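Local coordinates for K Homology domain-containing protein (Pyrococcus horikoshii, PDB 2E3U) that probably binds RNA as a pre-ribosomal RNA processing factor of the Dim2p type, built from two KH domains, at residues V76-T81 with D95-I100; T63-T68 with W91-I96; V169-N174 with I180-I185. All blocks are in the same frame, centred on the assembly; numbering follows the deposited sequence.

Contact 1: residues V76-T81 with D95-I100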
ATOM      1  N   VAL A  76      14.766  -0.072  -6.527  1.00 17.55           N
ATOM      2  CA  VAL A  76      15.065   0.653  -5.286  1.00 14.59           C
ATOM      3  C   VAL A  76      15.741  -0.236  -4.262  1.00 14.79           C
ATOM      4  O   VAL A  76      15.300  -1.355  -4.016  1.00 13.46           O
ATOM      5  CB  VAL A  76      13.803   1.318  -4.639  1.00 14.91           C
ATOM      6  CG1 VAL A  76      14.200   2.294  -3.498  1.00  9.30           C
ATOM      7  CG2 VAL A  76      12.921   2.046  -5.714  1.00 11.13           C
ATOM      8  N   TRP A  77      16.825   0.291  -3.686  1.00 15.04           N
ATOM      9  CA  TRP A  77      17.580  -0.340  -2.614  1.00 16.31           C
ATOM     10  C   TRP A  77      17.363   0.402  -1.285  1.00 16.84           C
ATOM     11  O   TRP A  77      17.593   1.599  -1.191  1.00 18.10           O
ATOM     12  CB  TRP A  77      19.097  -0.364  -2.963  1.00 15.68           C
ATOM     13  CG  TRP A  77      19.434  -1.215  -4.133  1.00 16.96           C
ATOM     14  CD1 TRP A  77      19.886  -2.495  -4.091  1.00 16.20           C
ATOM     15  CD2 TRP A  77      19.386  -0.853  -5.544  1.00 16.61           C
ATOM     16  NE1 TRP A  77      20.085  -2.964  -5.359  1.00 15.18           N
ATOM     17  CE2 TRP A  77      19.806  -1.981  -6.270  1.00 14.79           C
ATOM     18  CE3 TRP A  77      19.032   0.316  -6.249  1.00 16.57           C
ATOM     19  CZ2 TRP A  77      19.870  -2.002  -7.689  1.00 16.48           C
ATOM     20  CZ3 TRP A  77      19.108   0.308  -7.660  1.00 16.43           C
ATOM     21  CH2 TRP A  77      19.528  -0.848  -8.363  1.00 16.02           C
ATOM     22  N   ILE A  78      16.947  -0.322  -0.254  1.00 17.86           N
ATOM     23  CA  ILE A  78      16.793   0.231   1.060  1.00 18.18           C
ATOM     24  C   ILE A  78      17.885  -0.339   1.938  1.00 19.24           C
ATOM     25  O   ILE A  78      17.924  -1.538   2.194  1.00 19.37           O
ATOM     26  CB  ILE A  78      15.379  -0.019   1.663  1.00 18.10           C
ATOM     27  CG1 ILE A  78      14.274   0.529   0.747  1.00 18.26           C
ATOM     28  CG2 ILE A  78      15.279   0.612   3.076  1.00 16.06           C
ATOM     29  CD1 ILE A  78      13.726  -0.474  -0.343  1.00 16.72           C
ATOM     30  N   THR A  79      18.788   0.524   2.387  1.00 20.61           N
ATOM     31  CA  THR A  79      19.949   0.066   3.138  1.00 22.18           C
ATOM     32  C   THR A  79      20.022   0.682   4.537  1.00 22.35           C
ATOM     33  O   THR A  79      19.622   1.830   4.763  1.00 21.73           O
ATOM     34  CB  THR A  79      21.293   0.257   2.357  1.00 21.89           C
ATOM     35  OG1 THR A  79      21.404   1.610   1.928  1.00 27.86           O
ATOM     36  CG2 THR A  79      21.346  -0.583   1.114  1.00 23.03           C
ATOM     37  N   SER A  80      20.529  -0.094   5.491  1.00 22.45           N
ATOM     38  CA  SER A  80      20.601   0.421   6.841  1.00 23.24           C
ATOM     39  C   SER A  80      21.845   1.306   6.946  1.00 23.26           C
ATOM     40  O   SER A  80      22.731   1.203   6.121  1.00 23.07           O
ATOM     41  CB  SER A  80      20.628  -0.731   7.848  1.00 22.63           C
ATOM     42  OG  SER A  80      21.830  -1.438   7.729  1.00 21.53           O
ATOM     43  N   THR A  81      21.867   2.192   7.940  1.00 24.33           N
ATOM     44  CA  THR A  81      23.006   3.047   8.252  1.00 24.86           C
ATOM     45  C   THR A  81      23.384   2.809   9.739  1.00 25.79           C
ATOM     46  O   THR A  81      22.756   1.985  10.428  1.00 25.50           O
ATOM     47  CB  THR A  81      22.662   4.525   8.037  1.00 24.92           C
ATOM     48  OG1 THR A  81      21.736   4.946   9.041  1.00 25.96           O
ATOM     49  CG2 THR A  81      22.042   4.770   6.672  1.00 24.70           C
ATOM     50  N   ASP A  95       8.556  -1.225   2.749  1.00 15.15           N
ATOM     51  CA  ASP A  95       7.125  -1.342   2.613  1.00 15.54           C
ATOM     52  C   ASP A  95       6.496   0.005   2.253  1.00 15.38           C
ATOM     53  O   ASP A  95       5.548   0.043   1.497  1.00 16.36           O
ATOM     54  CB  ASP A  95       6.525  -1.915   3.897  1.00 15.18           C
ATOM     55  CG  ASP A  95       6.843  -3.380   4.079  1.00 18.35           C
ATOM     56  OD1 ASP A  95       7.398  -4.036   3.154  1.00 22.34           O
ATOM     57  OD2 ASP A  95       6.536  -3.904   5.163  1.00 22.74           O
ATOM     58  N   ILE A  96       7.050   1.094   2.750  1.00 14.54           N
ATOM     59  CA  ILE A  96       6.610   2.429   2.357  1.00 14.73           C
ATOM     60  C   ILE A  96       6.869   2.693   0.883  1.00 15.11           C
ATOM     61  O   ILE A  96       5.978   3.184   0.172  1.00 15.98           O
ATOM     62  CB  ILE A  96       7.307   3.530   3.206  1.00 14.25           C
ATOM     63  CG1 ILE A  96       6.790   3.474   4.633  1.00 13.66           C
ATOM     64  CG2 ILE A  96       7.118   4.936   2.574  1.00 15.55           C
ATOM     65  CD1 ILE A  96       7.682   4.268   5.631  1.00 14.78           C
ATOM     66  N   VAL A  97       8.097   2.397   0.442  1.00 14.63           N
ATOM     67  CA  VAL A  97       8.451   2.373  -0.986  1.00 14.50           C
ATOM     68  C   VAL A  97       7.487   1.542  -1.848  1.00 15.15           C
ATOM     69  O   VAL A  97       6.989   2.025  -2.903  1.00 14.93           O
ATOM     70  CB  VAL A  97       9.889   1.819  -1.199  1.00 13.93           C
ATOM     71  CG1 VAL A  97      10.209   1.646  -2.682  1.00 11.32           C
ATOM     72  CG2 VAL A  97      10.907   2.745  -0.509  1.00 11.61           C
ATOM     73  N   LEU A  98       7.277   0.289  -1.434  1.00 14.38           N
ATOM     74  CA  LEU A  98       6.290  -0.599  -2.095  1.00 14.20           C
ATOM     75  C   LEU A  98       4.852  -0.055  -2.114  1.00 14.23           C
ATOM     76  O   LEU A  98       4.159  -0.206  -3.115  1.00 13.19           O
ATOM     77  CB  LEU A  98       6.254  -1.983  -1.423  1.00 13.90           C
ATOM     78  CG  LEU A  98       7.459  -2.875  -1.641  1.00 14.01           C
ATOM     79  CD1 LEU A  98       7.263  -4.110  -0.771  1.00  9.90           C
ATOM     80  CD2 LEU A  98       7.544  -3.232  -3.176  1.00 12.19           C
ATOM     81  N   ALA A  99       4.419   0.532  -0.985  1.00 13.89           N
ATOM     82  CA  ALA A  99       3.101   1.151  -0.856  1.00 15.22           C
ATOM     83  C   ALA A  99       2.934   2.348  -1.838  1.00 15.85           C
ATOM     84  O   ALA A  99       1.934   2.437  -2.534  1.00 15.44           O
ATOM     85  CB  ALA A  99       2.860   1.604   0.605  1.00 14.73           C
ATOM     86  N   ILE A 100       3.916   3.257  -1.865  1.00 16.66           N
ATOM     87  CA  ILE A 100       3.966   4.328  -2.872  1.00 17.55           C
ATOM     88  C   ILE A 100       3.941   3.756  -4.317  1.00 18.19           C
ATOM     89  O   ILE A 100       3.187   4.204  -5.166  1.00 19.23           O
ATOM     90  CB  ILE A 100       5.211   5.245  -2.646  1.00 18.19           C
ATOM     91  CG1 ILE A 100       5.117   5.899  -1.257  1.00 16.87           C
ATOM     92  CG2 ILE A 100       5.332   6.340  -3.778  1.00 17.90           C
ATOM     93  CD1 ILE A 100       6.420   6.628  -0.819  1.00 16.34           C
TER
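The helical bond from A99 N to D95 O, 2.8 Å, is the shortest polar bond within the two segments; it belongs to the turn from which V97 faces V76 and I78, and no hydrogen bond passes between strand and helix. What joins them is wholly apolar. V76 and V97 reach toward each other tip to tip across a CA–CA separation of 8.1 Å. V97 CG1 lies 4.1 Å from V76 CG2 and equally near to V76 CB and V76 CG1, so a single methyl is set against the whole isopropyl group. With CG1 anti to its own backbone N (chi1 174°), V97 can give this branch to V76 and leave CG2 for the next inward residue of the strand: CG2 stands 4.2 Å from I78 CG1. One helix residue thus serves two strand residues, and the three side chains are buried.

The packing is that of a type I KH fold, in which the C-terminal helix lies on the sheet. Strand 75-80 is the middle strand, flanked by 35-39 and 65-69. Helix 42-49 adds L48 against both V76 and V97, while I78 also rests on V90 and A93 of helix 87-101.

Contact 2: residues T63-T68 with W91-I96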
ATOM      1  N   THR A  63      12.922   6.789   8.949  1.00 26.20           N
ATOM      2  CA  THR A  63      13.310   5.385   9.154  1.00 25.34           C
ATOM      3  C   THR A  63      14.799   5.210   9.482  1.00 25.72           C
ATOM      4  O   THR A  63      15.201   4.174  10.034  1.00 26.24           O
ATOM      5  CB  THR A  63      12.969   4.531   7.909  1.00 25.61           C
ATOM      6  OG1 THR A  63      13.681   5.033   6.765  1.00 22.63           O
ATOM      7  CG2 THR A  63      11.444   4.543   7.648  1.00 24.00           C
ATOM      8  N   LYS A  64      15.600   6.221   9.153  1.00 24.50           N
ATOM      9  CA  LYS A  64      17.046   6.220   9.383  1.00 25.05           C
ATOM     10  C   LYS A  64      17.714   5.192   8.488  1.00 24.29           C
ATOM     11  O   LYS A  64      18.595   4.425   8.905  1.00 24.17           O
ATOM     12  CB  LYS A  64      17.407   6.050  10.868  1.00 25.82           C
ATOM     13  CG  LYS A  64      16.805   7.136  11.796  1.00 26.68           C
ATOM     14  CD  LYS A  64      17.242   6.958  13.255  1.00 28.18           C
ATOM     15  CE  LYS A  64      16.164   7.455  14.251  1.00 33.02           C
ATOM     16  NZ  LYS A  64      15.116   6.384  14.528  1.00 35.98           N
ATOM     17  N   THR A  65      17.275   5.210   7.225  1.00 22.84           N
ATOM     18  CA  THR A  65      17.806   4.336   6.198  1.00 21.91           C
ATOM     19  C   THR A  65      18.259   5.163   5.003  1.00 21.33           C
ATOM     20  O   THR A  65      17.984   6.367   4.892  1.00 21.41           O
ATOM     21  CB  THR A  65      16.744   3.314   5.726  1.00 21.61           C
ATOM     22  OG1 THR A  65      15.594   4.021   5.215  1.00 22.07           O
ATOM     23  CG2 THR A  65      16.370   2.329   6.887  1.00 18.22           C
ATOM     24  N   LYS A  66      18.946   4.513   4.097  1.00 20.89           N
ATOM     25  CA  LYS A  66      19.373   5.166   2.877  1.00 20.38           C
ATOM     26  C   LYS A  66      18.548   4.474   1.822  1.00 20.15           C
ATOM     27  O   LYS A  66      18.495   3.253   1.782  1.00 20.24           O
ATOM     28  CB  LYS A  66      20.883   4.972   2.655  1.00 21.11           C
ATOM     29  CG  LYS A  66      21.393   5.394   1.273  1.00 22.60           C
ATOM     30  CD  LYS A  66      22.724   4.729   0.936  1.00 28.15           C
ATOM     31  CE  LYS A  66      23.829   5.029   1.964  1.00 29.53           C
ATOM     32  NZ  LYS A  66      24.202   6.479   1.972  1.00 30.65           N
ATOM     33  N   ILE A  67      17.888   5.268   0.992  1.00 20.48           N
ATOM     34  CA  ILE A  67      17.152   4.796  -0.176  1.00 21.51           C
ATOM     35  C   ILE A  67      17.913   5.169  -1.441  1.00 21.97           C
ATOM     36  O   ILE A  67      18.309   6.323  -1.624  1.00 22.14           O
ATOM     37  CB  ILE A  67      15.694   5.371  -0.128  1.00 22.18           C
ATOM     38  CG1 ILE A  67      14.989   4.711   1.088  1.00 21.67           C
ATOM     39  CG2 ILE A  67      14.960   5.160  -1.445  1.00 19.53           C
ATOM     40  CD1 ILE A  67      13.843   5.465   1.640  1.00 23.39           C
ATOM     41  N   THR A  68      18.171   4.185  -2.293  1.00 21.86           N
ATOM     42  CA  THR A  68      18.874   4.457  -3.531  1.00 21.84           C
ATOM     43  C   THR A  68      17.941   4.105  -4.669  1.00 23.02           C
ATOM     44  O   THR A  68      17.447   2.989  -4.727  1.00 24.10           O
ATOM     45  CB  THR A  68      20.189   3.650  -3.647  1.00 20.92           C
ATOM     46  OG1 THR A  68      21.001   3.900  -2.495  1.00 19.62           O
ATOM     47  CG2 THR A  68      20.974   4.058  -4.926  1.00 19.25           C
ATOM     48  N   TRP A  91      12.664  -2.867   6.833  1.00 16.55           N
ATOM     49  CA  TRP A  91      11.424  -3.482   6.274  1.00 15.71           C
ATOM     50  C   TRP A  91      10.322  -2.444   6.119  1.00 14.97           C
ATOM     51  O   TRP A  91       9.604  -2.467   5.159  1.00 14.55           O
ATOM     52  CB  TRP A  91      10.900  -4.657   7.147  1.00 14.85           C
ATOM     53  CG  TRP A  91      11.925  -5.689   7.427  1.00 15.17           C
ATOM     54  CD1 TRP A  91      12.993  -6.032   6.626  1.00 14.89           C
ATOM     55  CD2 TRP A  91      11.988  -6.548   8.573  1.00 14.70           C
ATOM     56  NE1 TRP A  91      13.712  -7.042   7.205  1.00 14.68           N
ATOM     57  CE2 TRP A  91      13.134  -7.378   8.406  1.00 16.56           C
ATOM     58  CE3 TRP A  91      11.196  -6.696   9.725  1.00 13.09           C
ATOM     59  CZ2 TRP A  91      13.526  -8.337   9.372  1.00 14.65           C
ATOM     60  CZ3 TRP A  91      11.590  -7.631  10.701  1.00 13.92           C
ATOM     61  CH2 TRP A  91      12.747  -8.442  10.513  1.00 15.14           C
ATOM     62  N   LYS A  92      10.228  -1.520   7.077  1.00 14.85           N
ATOM     63  CA  LYS A  92       9.216  -0.502   7.060  1.00 14.99           C
ATOM     64  C   LYS A  92       9.462   0.530   5.976  1.00 15.41           C
ATOM     65  O   LYS A  92       8.517   0.964   5.300  1.00 15.40           O
ATOM     66  CB  LYS A  92       9.097   0.150   8.458  1.00 15.15           C
ATOM     67  CG  LYS A  92       8.184  -0.647   9.450  1.00 14.49           C
ATOM     68  CD  LYS A  92       8.059   0.125  10.784  1.00 15.74           C
ATOM     69  CE  LYS A  92       7.092  -0.523  11.762  1.00 16.56           C
ATOM     70  NZ  LYS A  92       5.797  -0.973  11.148  1.00 18.32           N
ATOM     71  N   ALA A  93      10.721   0.947   5.818  1.00 15.19           N
ATOM     72  CA  ALA A  93      11.072   1.799   4.688  1.00 15.53           C
ATOM     73  C   ALA A  93      10.793   1.090   3.363  1.00 15.23           C
ATOM     74  O   ALA A  93      10.297   1.704   2.437  1.00 14.89           O
ATOM     75  CB  ALA A  93      12.545   2.268   4.756  1.00 14.67           C
ATOM     76  N   ARG A  94      11.107  -0.204   3.277  1.00 14.48           N
ATOM     77  CA  ARG A  94      10.869  -0.935   2.054  1.00 14.77           C
ATOM     78  C   ARG A  94       9.367  -0.979   1.716  1.00 14.94           C
ATOM     79  O   ARG A  94       8.957  -0.797   0.561  1.00 14.59           O
ATOM     80  CB  ARG A  94      11.408  -2.369   2.188  1.00 14.67           C
ATOM     81  CG  ARG A  94      10.979  -3.270   1.003  1.00 17.08           C
ATOM     82  CD  ARG A  94      10.871  -4.730   1.371  1.00 18.53           C
ATOM     83  NE  ARG A  94       9.896  -4.959   2.415  1.00 19.78           N
ATOM     84  CZ  ARG A  94      10.003  -5.913   3.343  1.00 23.57           C
ATOM     85  NH1 ARG A  94      11.055  -6.700   3.369  1.00 21.94           N
ATOM     86  NH2 ARG A  94       9.048  -6.073   4.261  1.00 25.34           N
ATOM     87  N   ASP A  95       8.556  -1.225   2.749  1.00 15.15           N
ATOM     88  CA  ASP A  95       7.125  -1.342   2.613  1.00 15.54           C
ATOM     89  C   ASP A  95       6.496   0.005   2.253  1.00 15.38           C
ATOM     90  O   ASP A  95       5.548   0.043   1.497  1.00 16.36           O
ATOM     91  CB  ASP A  95       6.525  -1.915   3.897  1.00 15.18           C
ATOM     92  CG  ASP A  95       6.843  -3.380   4.079  1.00 18.35           C
ATOM     93  OD1 ASP A  95       7.398  -4.036   3.154  1.00 22.34           O
ATOM     94  OD2 ASP A  95       6.536  -3.904   5.163  1.00 22.74           O
ATOM     95  N   ILE A  96       7.050   1.094   2.750  1.00 14.54           N
ATOM     96  CA  ILE A  96       6.610   2.429   2.357  1.00 14.73           C
ATOM     97  C   ILE A  96       6.869   2.693   0.883  1.00 15.11           C
ATOM     98  O   ILE A  96       5.978   3.184   0.172  1.00 15.98           O
ATOM     99  CB  ILE A  96       7.307   3.530   3.206  1.00 14.25           C
ATOM    100  CG1 ILE A  96       6.790   3.474   4.633  1.00 13.66           C
ATOM    101  CG2 ILE A  96       7.118   4.936   2.574  1.00 15.55           C
ATOM    102  CD1 ILE A  96       7.682   4.268   5.631  1.00 14.78           C
TER
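T63 and A93 bring their CA atoms to 6.1 Å, a close backbone approach made where helix 54-63 ends and the chain, with K64 at a positive phi of 68°, turns into strand 65-69. A93 CB points into the angle between two threonine hydroxyls, 3.5 Å from T65 OG1 and 3.6 Å from T63 OG1. These are van der Waals contacts; the polarity of the hydroxyls is spent along their own side of the interface. T65 OG1 donates to T63 OG1 at 2.7 Å, and T63 OG1 in turn hydrogen-bonds to I59 O, one turn back in the helix, a short chain of bonds ending on a main-chain carbonyl. T63 holds OG1 between its backbone N and carbonyl carbon (chi1 60°), which leaves CG2 to face helix 87-101. T63 CG2 sits 3.8 Å from A93 CB and, more loosely, 4.3 Å from I96 CD1. A valine in place of T63 would probably leave the T65 hydroxyl without its acceptor and take the side-chain bond from I59 O, in a buried place.

Next to A93 along the helix, R94 forms a salt bridge with D95: NE and NH2 both reach OD1 at 2.8 Å. OD1 lies in the guanidinium plane, yet NE meets it from 39° above the carboxylate plane, both donors coming from the same face.

The packing of edge strand and preceding helix end on C-terminal helix 87-101 is consistent with a type I KH fold. A93 also touches I78 of central strand 75-80, I96 meets I59 of helix 54-63, and L113 packs on both T63 and I96.

Contact 3: residues V169-N174 with I180-I185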
ATOM      1  N   VAL A 169      -4.510  -4.502  -5.632  1.00 20.33           N
ATOM      2  CA  VAL A 169      -5.091  -3.721  -4.556  1.00 19.67           C
ATOM      3  C   VAL A 169      -4.073  -3.833  -3.449  1.00 19.82           C
ATOM      4  O   VAL A 169      -3.541  -4.912  -3.232  1.00 20.99           O
ATOM      5  CB  VAL A 169      -6.442  -4.304  -4.005  1.00 20.02           C
ATOM      6  CG1 VAL A 169      -7.182  -3.281  -3.142  1.00 16.79           C
ATOM      7  CG2 VAL A 169      -7.315  -4.705  -5.111  1.00 21.96           C
ATOM      8  N   ALA A 170      -3.800  -2.736  -2.743  1.00 19.24           N
ATOM      9  CA  ALA A 170      -2.846  -2.770  -1.620  1.00 18.93           C
ATOM     10  C   ALA A 170      -3.536  -2.248  -0.353  1.00 18.81           C
ATOM     11  O   ALA A 170      -4.332  -1.332  -0.429  1.00 19.35           O
ATOM     12  CB  ALA A 170      -1.590  -1.964  -1.931  1.00 17.21           C
ATOM     13  N   ILE A 171      -3.225  -2.851   0.789  1.00 17.69           N
ATOM     14  CA  ILE A 171      -3.910  -2.595   2.040  1.00 16.81           C
ATOM     15  C   ILE A 171      -2.881  -2.313   3.122  1.00 16.41           C
ATOM     16  O   ILE A 171      -1.829  -2.946   3.160  1.00 16.13           O
ATOM     17  CB  ILE A 171      -4.811  -3.781   2.465  1.00 17.00           C
ATOM     18  CG1 ILE A 171      -5.641  -4.285   1.269  1.00 17.04           C
ATOM     19  CG2 ILE A 171      -5.723  -3.361   3.637  1.00 16.01           C
ATOM     20  CD1 ILE A 171      -6.522  -5.558   1.540  1.00 18.07           C
ATOM     21  N   ILE A 172      -3.167  -1.316   3.962  1.00 15.86           N
ATOM     22  CA  ILE A 172      -2.325  -0.958   5.106  1.00 15.24           C
ATOM     23  C   ILE A 172      -3.196  -0.948   6.330  1.00 14.29           C
ATOM     24  O   ILE A 172      -4.242  -0.322   6.333  1.00 13.86           O
ATOM     25  CB  ILE A 172      -1.633   0.438   4.962  1.00 15.67           C
ATOM     26  CG1 ILE A 172      -0.634   0.436   3.806  1.00 15.51           C
ATOM     27  CG2 ILE A 172      -0.902   0.774   6.252  1.00 17.08           C
ATOM     28  CD1 ILE A 172      -0.191   1.847   3.355  1.00 14.01           C
ATOM     29  N   GLY A 173      -2.791  -1.692   7.345  1.00 14.46           N
ATOM     30  CA  GLY A 173      -3.631  -1.910   8.492  1.00 15.18           C
ATOM     31  C   GLY A 173      -2.946  -2.780   9.498  1.00 15.81           C
ATOM     32  O   GLY A 173      -1.925  -3.377   9.200  1.00 15.87           O
ATOM     33  N   ASN A 174      -3.503  -2.877  10.698  1.00 16.32           N
ATOM     34  CA  ASN A 174      -3.091  -3.992  11.550  1.00 17.75           C
ATOM     35  C   ASN A 174      -3.655  -5.297  10.929  1.00 18.92           C
ATOM     36  O   ASN A 174      -4.524  -5.231  10.061  1.00 18.19           O
ATOM     37  CB  ASN A 174      -3.475  -3.767  13.026  1.00 17.07           C
ATOM     38  CG  ASN A 174      -4.967  -3.886  13.286  1.00 17.70           C
ATOM     39  OD1 ASN A 174      -5.514  -3.198  14.150  1.00 18.93           O
ATOM     40  ND2 ASN A 174      -5.623  -4.770  12.569  1.00 14.33           N
ATOM     41  N   ILE A 180     -10.251  -7.852   7.358  1.00 22.24           N
ATOM     42  CA  ILE A 180     -11.593  -7.333   7.088  1.00 21.21           C
ATOM     43  C   ILE A 180     -11.730  -6.656   5.696  1.00 21.34           C
ATOM     44  O   ILE A 180     -12.702  -6.919   4.973  1.00 19.96           O
ATOM     45  CB  ILE A 180     -12.041  -6.341   8.194  1.00 21.43           C
ATOM     46  CG1 ILE A 180     -12.191  -7.050   9.541  1.00 22.04           C
ATOM     47  CG2 ILE A 180     -13.393  -5.623   7.810  1.00 21.73           C
ATOM     48  CD1 ILE A 180     -12.306  -6.099  10.704  1.00 23.75           C
ATOM     49  N   ALA A 181     -10.793  -5.752   5.353  1.00 21.13           N
ATOM     50  CA  ALA A 181     -10.804  -5.055   4.040  1.00 20.71           C
ATOM     51  C   ALA A 181     -10.565  -6.070   2.959  1.00 20.79           C
ATOM     52  O   ALA A 181     -11.280  -6.097   1.971  1.00 22.35           O
ATOM     53  CB  ALA A 181      -9.740  -3.912   3.960  1.00 18.92           C
ATOM     54  N   LYS A 182      -9.567  -6.920   3.141  1.00 21.02           N
ATOM     55  CA  LYS A 182      -9.307  -8.018   2.198  1.00 21.54           C
ATOM     56  C   LYS A 182     -10.560  -8.832   1.869  1.00 21.25           C
ATOM     57  O   LYS A 182     -10.872  -9.058   0.693  1.00 20.90           O
ATOM     58  CB  LYS A 182      -8.193  -8.961   2.722  1.00 21.50           C
ATOM     59  CG  LYS A 182      -7.522  -9.770   1.634  1.00 20.96           C
ATOM     60  CD  LYS A 182      -6.636 -10.910   2.165  1.00 22.09           C
ATOM     61  CE  LYS A 182      -6.344 -11.909   1.037  1.00 21.68           C
ATOM     62  NZ  LYS A 182      -5.083 -12.679   1.232  1.00 27.53           N
ATOM     63  N   THR A 183     -11.225  -9.322   2.911  1.00 21.27           N
ATOM     64  CA  THR A 183     -12.485 -10.091   2.765  1.00 22.21           C
ATOM     65  C   THR A 183     -13.610  -9.344   2.012  1.00 21.81           C
ATOM     66  O   THR A 183     -14.206  -9.920   1.113  1.00 21.91           O
ATOM     67  CB  THR A 183     -13.001 -10.581   4.123  1.00 21.62           C
ATOM     68  OG1 THR A 183     -11.951 -11.300   4.781  1.00 24.42           O
ATOM     69  CG2 THR A 183     -14.173 -11.511   3.949  1.00 22.81           C
ATOM     70  N   ALA A 184     -13.863  -8.073   2.357  1.00 22.18           N
ATOM     71  CA  ALA A 184     -14.841  -7.233   1.648  1.00 22.27           C
ATOM     72  C   ALA A 184     -14.490  -7.093   0.165  1.00 22.47           C
ATOM     73  O   ALA A 184     -15.345  -7.227  -0.699  1.00 22.37           O
ATOM     74  CB  ALA A 184     -14.906  -5.868   2.287  1.00 22.77           C
ATOM     75  N   ILE A 185     -13.214  -6.820  -0.105  1.00 23.16           N
ATOM     76  CA  ILE A 185     -12.689  -6.644  -1.473  1.00 23.79           C
ATOM     77  C   ILE A 185     -12.867  -7.928  -2.312  1.00 24.97           C
ATOM     78  O   ILE A 185     -13.292  -7.859  -3.452  1.00 25.16           O
ATOM     79  CB  ILE A 185     -11.188  -6.204  -1.409  1.00 23.68           C
ATOM     80  CG1 ILE A 185     -11.072  -4.742  -0.969  1.00 23.07           C
ATOM     81  CG2 ILE A 185     -10.409  -6.503  -2.717  1.00 23.08           C
ATOM     82  CD1 ILE A 185      -9.615  -4.356  -0.556  1.00 22.10           C
TER
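V169 sets CG1 anti to its backbone N (chi1 -166°), and I171 carries its CD1 outward on an extended chain (chi2 176°); these torsions bring both branches to the helix, where I185 CD1 meets them. V169 and I185 approach tip to tip, with V169 CG1 3.7 Å from I185 CD1. The same I185 methyl lies 3.9 Å from I171 CD1, so it bridges two strand residues that face the helix.

I171 divides its two branches between successive helix residues. Its CG2 packs on A181 CB at 4.1 Å, while CD1 lies against the main chain of the next residue, 3.7 Å from K182 N. K182 CB closes in beside it, 4.0 Å from the same CD1. The small A181 side chain is consistent with the close approach here: the CA atoms of I171 and A181 are 7.6 Å apart. The short segments run nearly antiparallel, at 153°, with their axes approaching to 9.5 Å.

This is the last strand-to-helix step of a type I KH domain. Strand 168-173, hydrogen-bonded on its two edges to 118-123 and 161-165, is the middle strand of the sheet, and helix 175-189 follows directly, folding back over it.

Beyond CB the extended chain of K182 leads away from strand 168-173, brushes I122 of strand 118-123, and ends in a salt bridge from NZ to E120 OE1. I154 of helix 149-158 packs on A181 and I185. The helix also bears a second neighbour, with L201 of helix 194-203 resting on I180 and A184.

Contacts 1 and 2 are two parts of one core: their centres are 4 Å apart, they share D95 and I96, and both use helix 87-101, contact 1 through the middle strand of the first sheet and contact 2 through the end of helix 54-63 and the start of edge strand 65-69. Along the chain both close on that helix before contact 3 opens. Contact 3 repeats the strand-to-helix packing in the second KH domain, its centre about 21 Å from that of contact 1 and 22 Å from that of contact 2. The two domains touch where A99 CB, on helix 87-101, lies 4.1 Å from I172 CD1, on strand 168-173, so the helix that packs on the first sheet also touches the second domain.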